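Local coordinates for protein diguanylate cyclase (Vibrio cholerae serotype O1, PDB 6EIB) that catalyses, with magnesium as cofactor, the condensation of two GTP molecules into cyclic di-GMP and takes part in biofilm formation, at residues S35-N40 / G79-I84. Numbering follows the deposited sequence.
Sequences SIDIDN and GEEFII
Ile36 and Phe82 face each other as an antiparallel hydrogen-bonded pair: Ile36 N donates a hydrogen bond to Phe82 O at 2.8 Å, and Phe82 N returns one to Ile36 O. Two residues further on, just before strand 81-84 begins, Ile38 N donates to Glu80 O at 3.1 Å, nearly straight (167°) and in the carbonyl plane.

The tight part is the apolar face. Ile36 CD1 meets Ile84 CD1 at 4.0 Å, and Ile38 CD1 sits at the edge of the Phe82 ring, near its plane. Helix 50-67 closes this layer, with Phe64 edge-to-face on Phe82.

On the opposite face, Ser35, Asp37 and Glu81 form a polar, water-bridged patch. A water 2.6 Å from Glu81 OE2 also donates to Phe82 O and accepts from Ser35 OG; Glu81 OE2 is hydrogen-bonded to Tyr137 OH as well, and Ser35 OG to Ser140 OG, both on helix 133-148. A second water spans Glu81 OE1 and, weakly, Asp37 OD1.

At the open end two acids converge. With chi1 at 77°, Glu80 has CG between its backbone N and carbonyl carbon; a bend at chi2 then brings OE2 to 3.5 Å from Asp37 OD2, the carboxylate planes 47° apart. Lys148 and Lys42 approach Asp37 OD2 and Glu80 OE2 respectively, each only as a long, weak ion pair. Asp37, Ile38 (through its carbonyl) and Glu80 are the probable magnesium ligands, and Glu80, the predicted proton acceptor, belongs to the GGEEF signature, which forms the turn and strand start at the active site of GGDEF-domain cyclases.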
# COMPACT_ATOMS: atom_id res chain seq x y z
N SER A 35 2.84 -2.52 -0.55
CA SER A 35 1.65 -3.27 -0.88
C SER A 35 0.79 -3.42 0.35
O SER A 35 1.30 -3.80 1.39
CB SER A 35 2.00 -4.67 -1.41
OG SER A 35 2.73 -4.58 -2.61
N ILE A 36 -0.48 -3.08 0.24
CA ILE A 36 -1.37 -3.07 1.39
C ILE A 36 -2.57 -3.90 1.08
O ILE A 36 -3.07 -3.84 -0.02
CB ILE A 36 -1.81 -1.64 1.77
CG1 ILE A 36 -0.63 -0.90 2.40
CG2 ILE A 36 -2.99 -1.66 2.76
CD1 ILE A 36 -0.88 0.60 2.61
N ASP A 37 -3.00 -4.74 2.03
CA ASP A 37 -4.23 -5.48 1.86
C ASP A 37 -5.05 -5.30 3.13
O ASP A 37 -4.56 -5.50 4.24
CB ASP A 37 -3.97 -6.95 1.55
CG ASP A 37 -5.21 -7.67 1.02
OD1 ASP A 37 -5.64 -7.36 -0.12
OD2 ASP A 37 -5.70 -8.59 1.69
N ILE A 38 -6.30 -4.92 2.95
CA ILE A 38 -7.22 -4.77 4.06
C ILE A 38 -7.64 -6.13 4.60
O ILE A 38 -8.04 -7.02 3.81
CB ILE A 38 -8.44 -3.97 3.64
CG1 ILE A 38 -7.98 -2.56 3.17
CG2 ILE A 38 -9.46 -3.90 4.80
CD1 ILE A 38 -9.10 -1.74 2.52
N ASP A 39 -7.55 -6.31 5.91
CA ASP A 39 -7.90 -7.60 6.54
C ASP A 39 -9.40 -7.75 6.61
O ASP A 39 -10.10 -6.80 6.96
CB ASP A 39 -7.32 -7.71 7.96
CG ASP A 39 -5.79 -7.82 7.98
OD1 ASP A 39 -5.27 -8.75 7.32
OD2 ASP A 39 -5.11 -6.96 8.63
N ASN A 40 -9.89 -8.95 6.29
CA ASN A 40 -11.32 -9.25 6.38
C ASN A 40 -12.26 -8.29 5.69
O ASN A 40 -13.35 -8.00 6.22
CB ASN A 40 -11.74 -9.35 7.85
CG ASN A 40 -10.96 -10.39 8.60
OD1 ASN A 40 -10.34 -10.11 9.61
ND2 ASN A 40 -10.99 -11.62 8.09
N GLY A 79 -9.33 -5.96 -5.33
CA GLY A 79 -10.52 -5.64 -4.57
C GLY A 79 -10.20 -4.88 -3.29
O GLY A 79 -10.84 -3.86 -3.02
N GLU A 80 -9.23 -5.36 -2.51
CA GLU A 80 -8.87 -4.67 -1.27
C GLU A 80 -7.35 -4.51 -1.13
O GLU A 80 -6.83 -4.41 -0.02
CB GLU A 80 -9.46 -5.41 -0.07
CG GLU A 80 -8.71 -6.67 0.32
CD GLU A 80 -9.43 -7.93 -0.08
OE1 GLU A 80 -10.53 -7.84 -0.68
OE2 GLU A 80 -8.90 -9.00 0.25
N GLU A 81 -6.64 -4.50 -2.26
CA GLU A 81 -5.19 -4.40 -2.24
C GLU A 81 -4.78 -3.09 -2.90
O GLU A 81 -5.30 -2.72 -3.95
CB GLU A 81 -4.49 -5.57 -2.95
CG GLU A 81 -2.93 -5.55 -2.78
CD GLU A 81 -2.22 -6.62 -3.65
OE1 GLU A 81 -2.84 -7.68 -3.85
OE2 GLU A 81 -1.07 -6.37 -4.15
N PHE A 82 -3.87 -2.39 -2.26
CA PHE A 82 -3.34 -1.13 -2.77
C PHE A 82 -1.87 -1.22 -2.92
O PHE A 82 -1.20 -2.05 -2.28
CB PHE A 82 -3.66 0.05 -1.82
CG PHE A 82 -5.10 0.42 -1.79
CD1 PHE A 82 -6.01 -0.29 -0.98
CD2 PHE A 82 -5.57 1.46 -2.58
CE1 PHE A 82 -7.36 0.06 -0.96
CE2 PHE A 82 -6.90 1.81 -2.58
CZ PHE A 82 -7.81 1.12 -1.76
N ILE A 83 -1.35 -0.33 -3.75
CA ILE A 83 0.06 -0.18 -3.87
C ILE A 83 0.38 1.31 -3.75
O ILE A 83 -0.35 2.15 -4.30
CB ILE A 83 0.52 -0.78 -5.20
CG1 ILE A 83 2.03 -0.72 -5.40
CG2 ILE A 83 -0.11 -0.03 -6.32
CD1 ILE A 83 2.44 -1.58 -6.65
N ILE A 84 1.44 1.63 -3.02
CA ILE A 84 1.94 2.99 -2.95
C ILE A 84 3.37 3.00 -3.44
O ILE A 84 4.21 2.23 -2.96
CB ILE A 84 1.87 3.55 -1.53
CG1 ILE A 84 0.43 3.48 -1.03
CG2 ILE A 84 2.36 5.03 -1.47
CD1 ILE A 84 0.32 3.73 0.45
O HOH W 1 0.06 -4.09 -3.78
O HOH W 2 -3.50 -9.11 -1.54
O HOH W 3 -8.86 -9.09 2.77